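Local coordinates for protein dimethylsulfoniopropionate lyase (Roseovarius nubinhibens, PDB 4B29) that probably cleaves dimethylsulfoniopropionate to dimethyl sulfide and acrylate, using a zinc-bearing site inside a cupin beta-barrel, at residues T29-A34 with G116-A121; L42-A47 with G178-H183; D69-D74 with P197-V202; S131-V136 with A207-D212; R162-F165 with P171-M174. One frame throughout, in Å; residues are numbered along the deposited sequence. Where two conformers were deposited one is given.

Contact 1: residues T29-A34 with G116-A121; sequences THLLEA and GWFELA
Helix 24-41 packs on one sheet of the cupin barrel through Leu31 and Leu32, which meet Phe118 and Leu120 of strand 115-122. Leu31 makes the central contact. Its CG lies anti to its backbone nitrogen (chi1 167°), which carries the branch out from the helix toward the strand. From there CD2 approaches Leu120 CD1 at 3.8 Å and Phe118 CZ at 4.0 Å. The methyl reaches the phenyl ring at its rim, close to the ring plane, and the two side chains advance from opposite directions. Leu31 and Leu120, by contrast, are set at a slant to each other, with Leu31 CG also 4.0 Å from Leu120 CD1. One helical residue further on, Leu32 brings CD1 to within 4.2 Å of Leu120 CG, and Leu120 thereby meets both leucines. Every group involved is hydrocarbon, so the contact depends on close fit. Phe118 also stands edge-to-face with Trp98, while Leu31 reaches Leu85 and Leu89 of helix 83-92, so the same apolar layer extends under a second helix. At the end of the strand segment, Leu120 and Ala121 both face Val134, a classic beta bulge, here in a cupin sheet covered by N-terminal helices.

Contact 2: residues L42-A47 with G178-H183; sequences LPEFRA and GQTRFH
Glu44 and Thr180 meet where the short helix 43-48 lies against strand 180-183. Followed outward, the glutamate first brings CB to 3.8 Å from Thr180 OG1, and CG then comes slightly closer, at 3.6 Å from the same oxygen. Beyond CG the chain bends (chi2 -64°) and its carboxylate leads away from the strand, leaving the aliphatic half of the residue to make the contact. Thr180 uses both of its branches. With OG1 between the backbone nitrogen and the carbonyl carbon (chi1 65°), the hydroxyl faces Glu44, and CG2 is directed to Phe45, where it lies 4.0 Å from CE1 and obliquely placed to the ring. The phenyl ring also carries Leu42 CD1 over the centre of one face, 4.0 Å above its plane. The other methyl of that leucine, CD2, rests 3.5 Å from Gly178 O in the turn leading into the strand. Phe45 continues inward to Leu201 and Leu203 and stands edge-to-face with Trp38, which ties this surface contact to the apolar layer between the helices and the outer face of the barrel sheet. Methyl, methylene and ring carbons thus do most of the touching, and the two polar oxygens involved, Thr180 OG1 and Gly178 O, meet carbon, which implies van der Waals packing in place of directional bonding across the pair.

Contact 3: residues D69-D74 with P197-V202; sequences DHLTRD and PILTLV. With PO4 (phosphate ion), chain E; EDO (1,2-ethanediol), chain F.
Leu71 and Leu199 meet through their branch ends, where helix 67-73 lies against strand 198-205. Both have CG anti to the backbone nitrogen, at 160° in Leu71 and 176° in Leu199, and these extended conformers span a backbone separation of 8.2 Å between the two CA atoms. Leu71 CD1 settles against both methyls of the other leucine, 4.1 Å from Leu199 CD1 and equally far from CD2. The second point of contact lies where the chain leaves the helix. Asp74 O is 3.4 Å from Pro197 CG, and Asp74 OD1 is 3.6 Å from that same ring carbon. The side chain of Asp74 is also anti (chi1 -176°), which sets one carboxylate oxygen beside the proline and the other, OD2, beside a phosphate ion probably taken up from the crystallisation liquor. His70 also holds this ion: ND1 donates to phosphate O1 over 2.8 Å, with the acceptor in the plane of the imidazole. Arg73 NH1 adds a weak bond to the same oxygen, and Tyr138 and Arg114 also bind the phosphate. Further along the strand, Thr200 OG1 shares a 2.7 Å hydrogen bond with O1 of an ethanediol. Helix 83-92 adjoins both leucines, through Val90 against Leu71 and Leu89 against Leu199, while Tyr138 of strand 133-139 touches Leu71 and Pro197 and hydrogen-bonds to Asp74 O.

Contact 4: residues S131-V136 with A207-D212; sequences SLRVTV and AGLGDD. With EDO (1,2-ethanediol), chain F.
Strand 133-139, at Arg133, faces a type II beta turn from Gly208 to Asp211, with the CA atoms of Arg133 and Gly210 7.5 Å apart. Positive phi angles at Gly208 and Gly210 suit the glycines found there. Arg133 reaches the turn in an extended form, its CG anti to the backbone nitrogen (chi1 179°). At the base, CB touches Leu209 CD1 at 3.9 Å, and further out CD passes 4.2 Å from Gly210 N. The guanidinium lies between Thr135 CG2, over the centre of one face, and Gly210 CA, toward the rim of the opposite face. Its NH2 forms a salt bridge to Asp212 OD1 over 3.0 Å. That bond is bent, 135° at the hydrogen, and the oxygen lies 30° out of the guanidinium plane, although NH2 meets it nearly along the C-O axis. A water that donates to Asp212 OD1 and accepts weakly from Arg133 NH1 adds a second link. Trp204 also gives the guanidinium a cation-pi contact, and Glu119 a long, weak ion pair. With the Arg133 side chain about 8 Å from the zinc ion, and that of Asp211 about 5 Å from the side chain of the zinc ligand His150, this loop-to-strand salt bridge lies close to the metal site of a cupin fold.

Contact 5: residues R162-F165 with P171-M174; sequences RALF and PDLM
Met174 and Arg162 lie aslant to each other on the face of the hairpin that also carries Leu164. The arginine turns a face of its guanidinium to the thioether, with Met174 SD 3.8 Å above the plane and offset toward the rim, and Met174 CG comes within 3.4 Å of NH2. Two bends in the methionine, at chi2 (70°) and chi3 (77°), fold its end back across the neighbouring strand. SD consequently lies 3.4 Å from Ala163 O, and CE packs against Leu164 CB at 4.0 Å. The guanidinium has its stronger polar partner elsewhere, in a salt bridge from NE to Glu176, and this leaves the methionine contact as packing on its face. Leu164 and Met174 form the antiparallel non-hydrogen-bonded pair, whereas Phe165 and Leu173, on the other face, form the hydrogen-bonded one. Phe165 N donates to Leu173 O at 2.8 Å and 171°, and the return bond from Leu173 N to Phe165 O measures 3.0 Å. The phenyl of Phe165 turns away from the partner strand, though Leu173 O still lies near its plane at the edge. Asp172 CA completes the pairing with a CA-H...O contact of 3.3 Å to Phe165 O. Strand 173-175 lies at one end of its sheet, with 163-167 between it and 189-192. Inward from the hairpin, Phe165 stands edge-to-face with Tyr156 and packs on Ile198 of strand 198-205 and Met191 of strand 189-192.

Contacts 1 and 3 are buried and largely apolar, each laying a helix on the larger sheet, though contact 3 has a polar margin at a bound ion. Contact 2 brings a third helix to that sheet at one of its end strands, near the surface, and mixes carbon with oxygen. Contact 4, also near the surface, holds a loop by charge; its strand 133-139 lies between strand 115-122 of contact 1 and strand 198-205 of contact 3. Contact 5 belongs to the other sheet and relies on backbone pairing. It nests within the chain loops closed by contacts 2, 3 and 4, and touches contact 2 through Arg181 and contact 3 through Ile198.

Contact 1: residues T29-A34 with G116-A121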
# COMPACT_ATOMS: atom_id res chain seq x y z
N THR A 29 -11.39 -9.67 7.18
CA THR A 29 -11.48 -9.33 8.60
C THR A 29 -10.18 -9.70 9.33
O THR A 29 -9.70 -8.95 10.16
CB THR A 29 -12.74 -9.99 9.23
OG1 THR A 29 -13.87 -9.46 8.53
CG2 THR A 29 -12.83 -9.63 10.72
N HIS A 30 -9.59 -10.85 8.95
CA HIS A 30 -8.34 -11.25 9.55
C HIS A 30 -7.24 -10.24 9.13
O HIS A 30 -6.41 -9.85 9.98
CB HIS A 30 -7.99 -12.68 9.11
CG HIS A 30 -6.62 -13.10 9.53
ND1 HIS A 30 -6.31 -13.44 10.83
CD2 HIS A 30 -5.46 -13.21 8.82
CE1 HIS A 30 -5.02 -13.76 10.90
NE2 HIS A 30 -4.49 -13.62 9.70
N LEU A 31 -7.30 -9.82 7.88
CA LEU A 31 -6.33 -8.83 7.36
C LEU A 31 -6.51 -7.52 8.13
O LEU A 31 -5.50 -6.88 8.52
CB LEU A 31 -6.51 -8.59 5.88
CG LEU A 31 -5.78 -7.37 5.27
CD1 LEU A 31 -4.24 -7.45 5.56
CD2 LEU A 31 -6.00 -7.23 3.80
N LEU A 32 -7.76 -7.08 8.36
CA LEU A 32 -7.92 -5.83 9.10
C LEU A 32 -7.34 -5.91 10.50
O LEU A 32 -6.76 -4.94 11.00
CB LEU A 32 -9.42 -5.42 9.13
CG LEU A 32 -9.67 -4.01 9.68
CD1 LEU A 32 -9.16 -2.94 8.71
CD2 LEU A 32 -11.23 -3.84 9.94
N GLU A 33 -7.51 -7.06 11.17
CA GLU A 33 -6.95 -7.24 12.50
C GLU A 33 -5.41 -7.12 12.45
O GLU A 33 -4.82 -6.52 13.32
CB GLU A 33 -7.36 -8.61 13.07
CG GLU A 33 -8.86 -8.72 13.37
CD GLU A 33 -9.36 -10.18 13.54
OE1 GLU A 33 -8.55 -11.12 13.44
OE2 GLU A 33 -10.58 -10.37 13.76
N ALA A 34 -4.81 -7.73 11.44
CA ALA A 34 -3.36 -7.72 11.30
C ALA A 34 -2.89 -6.30 11.02
O ALA A 34 -1.87 -5.87 11.58
CB ALA A 34 -2.91 -8.65 10.19
N GLY A 116 0.08 -3.70 -8.36
CA GLY A 116 -1.32 -3.24 -8.22
C GLY A 116 -1.50 -2.69 -6.81
O GLY A 116 -0.59 -2.76 -5.98
N TRP A 117 -2.67 -2.15 -6.53
CA TRP A 117 -2.93 -1.65 -5.18
C TRP A 117 -4.40 -1.84 -4.85
O TRP A 117 -5.23 -2.05 -5.76
CB TRP A 117 -2.58 -0.14 -5.08
CG TRP A 117 -3.44 0.78 -5.89
CD1 TRP A 117 -3.35 1.03 -7.22
CD2 TRP A 117 -4.52 1.59 -5.39
NE1 TRP A 117 -4.32 1.97 -7.60
CE2 TRP A 117 -5.05 2.32 -6.49
CE3 TRP A 117 -5.08 1.77 -4.12
CZ2 TRP A 117 -6.12 3.23 -6.36
CZ3 TRP A 117 -6.16 2.67 -3.99
CH2 TRP A 117 -6.65 3.38 -5.11
N PHE A 118 -4.73 -1.71 -3.57
CA PHE A 118 -6.14 -1.71 -3.21
C PHE A 118 -6.33 -0.87 -1.96
O PHE A 118 -5.36 -0.55 -1.24
CB PHE A 118 -6.67 -3.14 -3.02
CG PHE A 118 -6.09 -3.90 -1.83
CD1 PHE A 118 -6.68 -3.85 -0.55
CD2 PHE A 118 -4.97 -4.71 -2.01
CE1 PHE A 118 -6.16 -4.63 0.53
CE2 PHE A 118 -4.47 -5.49 -0.94
CZ PHE A 118 -5.02 -5.44 0.33
N GLU A 119 -7.59 -0.54 -1.66
CA GLU A 119 -7.87 0.29 -0.47
C GLU A 119 -8.47 -0.62 0.58
O GLU A 119 -9.58 -1.16 0.40
CB GLU A 119 -8.86 1.41 -0.87
CG GLU A 119 -9.15 2.42 0.27
CD GLU A 119 -10.08 3.55 -0.22
OE1 GLU A 119 -10.33 3.70 -1.44
OE2 GLU A 119 -10.74 4.13 0.65
N LEU A 120 -7.74 -0.85 1.66
CA LEU A 120 -8.23 -1.73 2.69
C LEU A 120 -9.31 -1.04 3.51
O LEU A 120 -10.36 -1.65 3.82
CB LEU A 120 -7.05 -2.11 3.61
CG LEU A 120 -7.40 -2.90 4.86
CD1 LEU A 120 -8.21 -4.24 4.47
CD2 LEU A 120 -6.12 -3.21 5.67
N ALA A 121 -9.05 0.20 3.89
CA ALA A 121 -10.00 0.94 4.77
C ALA A 121 -10.03 2.36 4.28
O ALA A 121 -9.00 2.95 3.90
CB ALA A 121 -9.61 0.90 6.24

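Contact 2: residues L42-A47 with G178-H183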
# COMPACT_ATOMS: atom_id res chain seq x y z
N LEU A 42 3.51 0.34 15.51
CA LEU A 42 4.42 1.33 14.84
C LEU A 42 4.18 2.74 15.41
O LEU A 42 3.17 3.39 15.06
CB LEU A 42 4.20 1.35 13.32
CG LEU A 42 4.69 0.11 12.56
CD1 LEU A 42 4.23 0.16 11.12
CD2 LEU A 42 6.22 0.07 12.58
N PRO A 43 5.10 3.26 16.24
CA PRO A 43 4.88 4.63 16.78
C PRO A 43 4.63 5.70 15.69
O PRO A 43 3.89 6.67 15.94
CB PRO A 43 6.21 4.95 17.48
CG PRO A 43 6.67 3.54 17.96
CD PRO A 43 6.24 2.56 16.91
N GLU A 44 5.29 5.56 14.52
CA GLU A 44 5.07 6.59 13.50
C GLU A 44 3.63 6.52 13.00
O GLU A 44 3.05 7.56 12.63
CB GLU A 44 6.01 6.43 12.30
CG GLU A 44 7.53 6.58 12.66
CD GLU A 44 7.93 7.95 13.16
OE1 GLU A 44 7.18 8.98 13.02
OE2 GLU A 44 9.03 8.04 13.75
N PHE A 45 3.06 5.30 12.92
CA PHE A 45 1.67 5.18 12.47
C PHE A 45 0.75 5.79 13.54
O PHE A 45 -0.17 6.51 13.17
CB PHE A 45 1.30 3.69 12.23
CG PHE A 45 1.51 3.24 10.83
CD1 PHE A 45 2.60 3.73 10.07
CD2 PHE A 45 0.62 2.33 10.21
CE1 PHE A 45 2.76 3.34 8.71
CE2 PHE A 45 0.79 1.96 8.88
CZ PHE A 45 1.87 2.44 8.12
N ARG A 46 0.97 5.48 14.82
CA ARG A 46 0.15 6.06 15.89
C ARG A 46 0.22 7.59 15.90
O ARG A 46 -0.77 8.26 16.20
CB ARG A 46 0.57 5.50 17.24
CG ARG A 46 0.56 3.95 17.23
CD ARG A 46 0.39 3.39 18.64
NE ARG A 46 1.35 3.97 19.60
CZ ARG A 46 2.58 3.50 19.81
NH1 ARG A 46 3.09 2.44 19.13
NH2 ARG A 46 3.32 4.10 20.72
N ALA A 47 1.41 8.11 15.61
CA ALA A 47 1.58 9.57 15.55
C ALA A 47 0.82 10.20 14.38
O ALA A 47 0.39 11.38 14.48
CB ALA A 47 3.09 9.94 15.46
N GLY A 178 8.91 -2.81 8.11
CA GLY A 178 8.65 -2.05 9.32
C GLY A 178 9.14 -0.60 9.28
O GLY A 178 8.72 0.21 10.13
N GLN A 179 10.04 -0.28 8.32
CA GLN A 179 10.48 1.11 8.17
C GLN A 179 9.33 1.89 7.53
O GLN A 179 8.47 1.30 6.89
CB GLN A 179 11.75 1.20 7.33
CG GLN A 179 12.96 0.63 8.14
CD GLN A 179 14.23 0.86 7.35
OE1 GLN A 179 14.57 0.08 6.46
NE2 GLN A 179 14.91 1.93 7.67
N THR A 180 9.35 3.21 7.75
CA THR A 180 8.27 4.08 7.25
C THR A 180 8.84 5.29 6.55
O THR A 180 10.05 5.60 6.66
CB THR A 180 7.36 4.59 8.41
OG1 THR A 180 8.10 5.45 9.33
CG2 THR A 180 6.74 3.38 9.18
N ARG A 181 7.99 5.98 5.79
CA ARG A 181 8.43 7.26 5.26
C ARG A 181 7.23 8.19 5.09
O ARG A 181 6.24 7.75 4.48
CB ARG A 181 9.10 7.11 3.92
CG ARG A 181 9.91 8.46 3.73
CD ARG A 181 10.34 8.76 2.34
NE ARG A 181 11.36 9.80 2.50
CZ ARG A 181 12.43 9.92 1.74
NH1 ARG A 181 12.57 9.20 0.65
NH2 ARG A 181 13.34 10.82 2.11
N PHE A 182 7.38 9.44 5.58
CA PHE A 182 6.32 10.45 5.43
C PHE A 182 6.48 11.20 4.09
O PHE A 182 7.62 11.64 3.75
CB PHE A 182 6.48 11.44 6.56
CG PHE A 182 5.58 12.65 6.46
CD1 PHE A 182 4.21 12.49 6.61
CD2 PHE A 182 6.11 13.91 6.30
CE1 PHE A 182 3.36 13.60 6.58
CE2 PHE A 182 5.24 15.06 6.28
CZ PHE A 182 3.88 14.88 6.41
N HIS A 183 5.39 11.35 3.35
CA HIS A 183 5.40 12.18 2.13
C HIS A 183 4.54 13.40 2.36
O HIS A 183 3.33 13.28 2.51
CB HIS A 183 4.84 11.41 0.94
CG HIS A 183 5.73 10.28 0.49
ND1 HIS A 183 5.24 9.16 -0.14
CD2 HIS A 183 7.06 10.07 0.66
CE1 HIS A 183 6.25 8.34 -0.41
NE2 HIS A 183 7.36 8.88 0.06

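Contact 3: residues D69-D74 with P197-V202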
# COMPACT_ATOMS: atom_id res chain seq x y z
N ASP A 69 -0.96 -13.26 -8.89
CA ASP A 69 -0.09 -14.43 -8.96
C ASP A 69 1.36 -14.07 -8.61
O ASP A 69 2.05 -14.87 -7.99
CB ASP A 69 -0.21 -15.06 -10.35
CG ASP A 69 -1.56 -15.77 -10.55
OD1 ASP A 69 -2.27 -16.11 -9.54
OD2 ASP A 69 -1.90 -15.99 -11.73
N HIS A 70 1.77 -12.85 -8.94
CA HIS A 70 3.14 -12.38 -8.60
C HIS A 70 3.28 -12.20 -7.12
O HIS A 70 4.22 -12.69 -6.50
CB HIS A 70 3.46 -11.11 -9.36
CG HIS A 70 3.46 -11.30 -10.85
ND1 HIS A 70 4.50 -11.92 -11.51
CD2 HIS A 70 2.55 -10.98 -11.80
CE1 HIS A 70 4.23 -11.95 -12.81
NE2 HIS A 70 3.05 -11.40 -13.01
N LEU A 71 2.31 -11.52 -6.50
CA LEU A 71 2.33 -11.36 -5.07
C LEU A 71 2.33 -12.70 -4.35
O LEU A 71 3.03 -12.88 -3.36
CB LEU A 71 1.10 -10.51 -4.63
CG LEU A 71 0.67 -10.62 -3.15
CD1 LEU A 71 1.76 -10.06 -2.19
CD2 LEU A 71 -0.64 -9.81 -2.90
N THR A 72 1.51 -13.65 -4.82
CA THR A 72 1.35 -14.91 -4.13
C THR A 72 2.66 -15.74 -4.23
O THR A 72 3.10 -16.31 -3.25
CB THR A 72 0.15 -15.72 -4.70
OG1 THR A 72 -1.04 -14.93 -4.51
CG2 THR A 72 -0.00 -17.06 -3.94
N ARG A 73 3.26 -15.75 -5.41
CA ARG A 73 4.53 -16.51 -5.57
C ARG A 73 5.74 -15.83 -4.93
O ARG A 73 6.69 -16.50 -4.51
CB ARG A 73 4.81 -16.73 -7.04
CG ARG A 73 3.98 -17.89 -7.56
CD ARG A 73 4.45 -18.32 -8.95
NE ARG A 73 3.95 -17.43 -10.00
CZ ARG A 73 4.61 -16.37 -10.48
NH1 ARG A 73 5.81 -16.04 -10.01
NH2 ARG A 73 4.04 -15.64 -11.44
N ASP A 74 5.70 -14.50 -4.86
CA ASP A 74 6.92 -13.74 -4.48
C ASP A 74 6.50 -12.52 -3.61
O ASP A 74 6.66 -11.40 -4.08
CB ASP A 74 7.61 -13.27 -5.77
CG ASP A 74 8.96 -12.57 -5.53
OD1 ASP A 74 9.57 -12.79 -4.47
OD2 ASP A 74 9.39 -11.78 -6.43
N PRO A 197 10.92 -7.87 -4.65
CA PRO A 197 9.63 -7.12 -4.77
C PRO A 197 9.48 -6.23 -3.52
O PRO A 197 10.32 -6.22 -2.61
CB PRO A 197 8.61 -8.24 -4.71
CG PRO A 197 9.20 -9.24 -3.71
CD PRO A 197 10.73 -9.17 -3.99
N ILE A 198 8.35 -5.50 -3.45
CA ILE A 198 8.00 -4.84 -2.19
C ILE A 198 6.48 -4.84 -2.04
O ILE A 198 5.76 -4.70 -3.02
CB ILE A 198 8.54 -3.37 -2.10
CG1 ILE A 198 8.40 -2.86 -0.65
CG2 ILE A 198 7.92 -2.42 -3.18
CD1 ILE A 198 9.09 -1.52 -0.43
N LEU A 199 6.06 -5.05 -0.80
CA LEU A 199 4.62 -5.02 -0.44
C LEU A 199 4.51 -3.96 0.65
O LEU A 199 5.26 -4.00 1.65
CB LEU A 199 4.23 -6.39 0.08
CG LEU A 199 2.79 -6.60 0.63
CD1 LEU A 199 1.77 -6.38 -0.48
CD2 LEU A 199 2.64 -8.00 1.30
N THR A 200 3.59 -2.99 0.47
CA THR A 200 3.53 -1.82 1.38
C THR A 200 2.13 -1.68 1.96
O THR A 200 1.15 -2.17 1.36
CB THR A 200 3.83 -0.51 0.63
OG1 THR A 200 2.91 -0.38 -0.46
CG2 THR A 200 5.31 -0.56 0.03
N LEU A 201 2.06 -1.00 3.09
CA LEU A 201 0.76 -0.66 3.68
C LEU A 201 0.90 0.82 4.08
O LEU A 201 1.87 1.21 4.76
CB LEU A 201 0.43 -1.58 4.87
CG LEU A 201 -1.00 -1.28 5.39
CD1 LEU A 201 -1.72 -2.58 5.85
CD2 LEU A 201 -0.88 -0.30 6.56
N VAL A 202 -0.05 1.65 3.63
CA VAL A 202 0.19 3.11 3.61
C VAL A 202 -1.01 3.82 4.24
O VAL A 202 -2.15 3.43 3.98
CB VAL A 202 0.32 3.55 2.15
CG1 VAL A 202 0.47 5.08 2.02
CG2 VAL A 202 1.53 2.81 1.51
P PO4 E . 7.46 -11.42 -9.44
O1 PO4 E . 6.57 -12.64 -9.77
O2 PO4 E . 6.90 -10.61 -8.28
O3 PO4 E . 8.77 -11.94 -8.87
O4 PO4 E . 7.63 -10.49 -10.62
C1 EDO F . 0.44 2.26 -1.47
O1 EDO F . 1.77 1.78 -1.72
C2 EDO F . -0.28 2.22 -2.79
O2 EDO F . -1.49 2.90 -2.53

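Contact 4: residues S131-V136 with A207-D212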
# COMPACT_ATOMS: atom_id res chain seq x y z
N SER A 131 -12.36 8.47 8.66
CA SER A 131 -11.35 8.97 9.63
C SER A 131 -9.92 8.71 9.16
O SER A 131 -8.97 9.44 9.58
CB SER A 131 -11.54 8.34 11.00
OG SER A 131 -12.83 8.74 11.50
N LEU A 132 -9.77 7.77 8.24
CA LEU A 132 -8.43 7.40 7.80
C LEU A 132 -8.57 6.77 6.43
O LEU A 132 -9.68 6.40 6.04
CB LEU A 132 -7.91 6.35 8.77
CG LEU A 132 -6.43 5.95 8.62
CD1 LEU A 132 -5.47 7.22 8.43
CD2 LEU A 132 -6.09 5.10 9.86
N ARG A 133 -7.46 6.66 5.70
CA ARG A 133 -7.45 5.83 4.51
C ARG A 133 -6.20 4.96 4.59
O ARG A 133 -5.11 5.47 4.94
CB ARG A 133 -7.45 6.73 3.29
CG ARG A 133 -7.43 6.02 2.00
CD ARG A 133 -7.50 7.08 0.88
NE ARG A 133 -7.79 6.48 -0.41
CZ ARG A 133 -6.99 6.49 -1.47
NH1 ARG A 133 -5.78 7.02 -1.43
NH2 ARG A 133 -7.41 5.94 -2.59
N VAL A 134 -6.39 3.67 4.32
CA VAL A 134 -5.29 2.69 4.39
C VAL A 134 -5.26 1.99 3.04
O VAL A 134 -6.24 1.35 2.64
CB VAL A 134 -5.56 1.65 5.48
CG1 VAL A 134 -4.37 0.64 5.49
CG2 VAL A 134 -5.69 2.27 6.84
N THR A 135 -4.14 2.08 2.33
CA THR A 135 -4.00 1.39 1.06
C THR A 135 -2.82 0.42 1.11
O THR A 135 -1.97 0.51 1.99
CB THR A 135 -3.82 2.30 -0.17
OG1 THR A 135 -2.62 3.10 -0.00
CG2 THR A 135 -5.03 3.22 -0.32
N VAL A 136 -2.81 -0.51 0.16
CA VAL A 136 -1.74 -1.52 0.09
C VAL A 136 -1.25 -1.55 -1.34
O VAL A 136 -2.05 -1.52 -2.29
CB VAL A 136 -2.32 -2.95 0.48
CG1 VAL A 136 -1.30 -4.08 0.06
CG2 VAL A 136 -2.61 -3.01 1.97
N ALA A 207 -5.80 17.50 3.84
CA ALA A 207 -6.50 18.06 2.67
C ALA A 207 -6.36 17.14 1.48
O ALA A 207 -5.29 16.58 1.19
CB ALA A 207 -5.92 19.46 2.32
N GLY A 208 -7.46 16.97 0.74
CA GLY A 208 -7.36 16.14 -0.46
C GLY A 208 -7.46 14.63 -0.18
O GLY A 208 -7.30 13.85 -1.13
N LEU A 209 -7.72 14.24 1.06
CA LEU A 209 -7.91 12.80 1.37
C LEU A 209 -8.90 12.17 0.39
O LEU A 209 -9.97 12.76 0.12
CB LEU A 209 -8.43 12.61 2.78
CG LEU A 209 -8.62 11.17 3.26
CD1 LEU A 209 -7.24 10.59 3.35
CD2 LEU A 209 -9.18 11.20 4.65
N GLY A 210 -8.54 11.01 -0.16
CA GLY A 210 -9.38 10.37 -1.18
C GLY A 210 -8.91 10.64 -2.59
O GLY A 210 -9.32 9.94 -3.53
N ASP A 211 -8.03 11.64 -2.78
CA ASP A 211 -7.38 11.81 -4.08
C ASP A 211 -6.43 10.66 -4.40
O ASP A 211 -5.80 10.10 -3.50
CB ASP A 211 -6.50 13.11 -4.16
CG ASP A 211 -7.34 14.42 -4.13
OD1 ASP A 211 -8.61 14.37 -4.17
OD2 ASP A 211 -6.71 15.51 -4.03
N ASP A 212 -6.31 10.36 -5.68
CA ASP A 212 -5.32 9.35 -6.08
C ASP A 212 -4.08 10.05 -6.61
O ASP A 212 -4.14 11.19 -7.00
CB ASP A 212 -5.90 8.41 -7.12
CG ASP A 212 -6.90 7.42 -6.50
OD1 ASP A 212 -6.77 7.06 -5.30
OD2 ASP A 212 -7.82 7.02 -7.22
C1 EDO F . 0.44 2.26 -1.47
O1 EDO F . 1.77 1.78 -1.72
C2 EDO F . -0.28 2.22 -2.79
O2 EDO F . -1.49 2.90 -2.53
O HOH W 1 -4.20 5.71 -4.09

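Contact 5: residues R162-F165 with P171-M174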
# COMPACT_ATOMS: atom_id res chain seq x y z
N ARG A 162 11.69 -4.99 -0.21
CA ARG A 162 12.50 -3.77 0.02
C ARG A 162 12.53 -2.97 -1.26
O ARG A 162 12.33 -3.50 -2.37
CB ARG A 162 13.92 -4.14 0.50
CG ARG A 162 14.74 -4.74 -0.56
CD ARG A 162 16.12 -5.27 0.05
NE ARG A 162 17.17 -4.35 0.47
CZ ARG A 162 18.14 -3.86 -0.33
NH1 ARG A 162 18.15 -4.11 -1.63
NH2 ARG A 162 19.12 -3.10 0.16
N ALA A 163 12.72 -1.65 -1.12
CA ALA A 163 12.82 -0.82 -2.30
C ALA A 163 13.51 0.49 -1.97
O ALA A 163 13.61 0.86 -0.81
CB ALA A 163 11.38 -0.52 -2.91
N LEU A 164 13.92 1.19 -3.03
CA LEU A 164 14.57 2.49 -2.90
C LEU A 164 13.53 3.58 -3.10
O LEU A 164 12.92 3.64 -4.18
CB LEU A 164 15.70 2.60 -3.95
CG LEU A 164 16.51 3.88 -3.84
CD1 LEU A 164 17.26 3.95 -2.50
CD2 LEU A 164 17.48 3.90 -5.10
N PHE A 165 13.38 4.42 -2.07
CA PHE A 165 12.37 5.50 -2.05
C PHE A 165 12.98 6.86 -2.31
O PHE A 165 13.95 7.24 -1.64
CB PHE A 165 11.68 5.51 -0.70
CG PHE A 165 10.65 4.42 -0.57
CD1 PHE A 165 11.02 3.06 -0.35
CD2 PHE A 165 9.29 4.75 -0.76
CE1 PHE A 165 10.06 2.04 -0.24
CE2 PHE A 165 8.29 3.73 -0.64
CZ PHE A 165 8.67 2.40 -0.38
N PRO A 171 16.44 12.98 1.11
CA PRO A 171 17.38 11.91 0.71
C PRO A 171 16.67 10.71 0.10
O PRO A 171 15.46 10.48 0.33
CB PRO A 171 18.01 11.47 2.06
CG PRO A 171 17.79 12.61 3.00
CD PRO A 171 16.48 13.24 2.57
N ASP A 172 17.38 9.92 -0.67
CA ASP A 172 16.89 8.60 -1.04
C ASP A 172 17.05 7.68 0.17
O ASP A 172 18.05 7.76 0.90
CB ASP A 172 17.71 8.01 -2.20
CG ASP A 172 17.31 8.57 -3.56
OD1 ASP A 172 16.35 9.36 -3.69
OD2 ASP A 172 17.96 8.18 -4.56
N LEU A 173 16.09 6.77 0.36
CA LEU A 173 16.15 5.79 1.49
C LEU A 173 15.83 4.42 0.97
O LEU A 173 14.83 4.20 0.27
CB LEU A 173 15.10 6.15 2.58
CG LEU A 173 15.23 7.55 3.19
CD1 LEU A 173 13.99 7.82 4.13
CD2 LEU A 173 16.57 7.69 4.01
N MET A 174 16.65 3.42 1.35
CA MET A 174 16.33 2.06 0.99
C MET A 174 15.60 1.45 2.18
O MET A 174 16.16 1.39 3.29
CB MET A 174 17.67 1.30 0.78
CG MET A 174 17.44 -0.13 0.33
SD MET A 174 16.78 -0.34 -1.32
CE MET A 174 18.25 -0.04 -2.33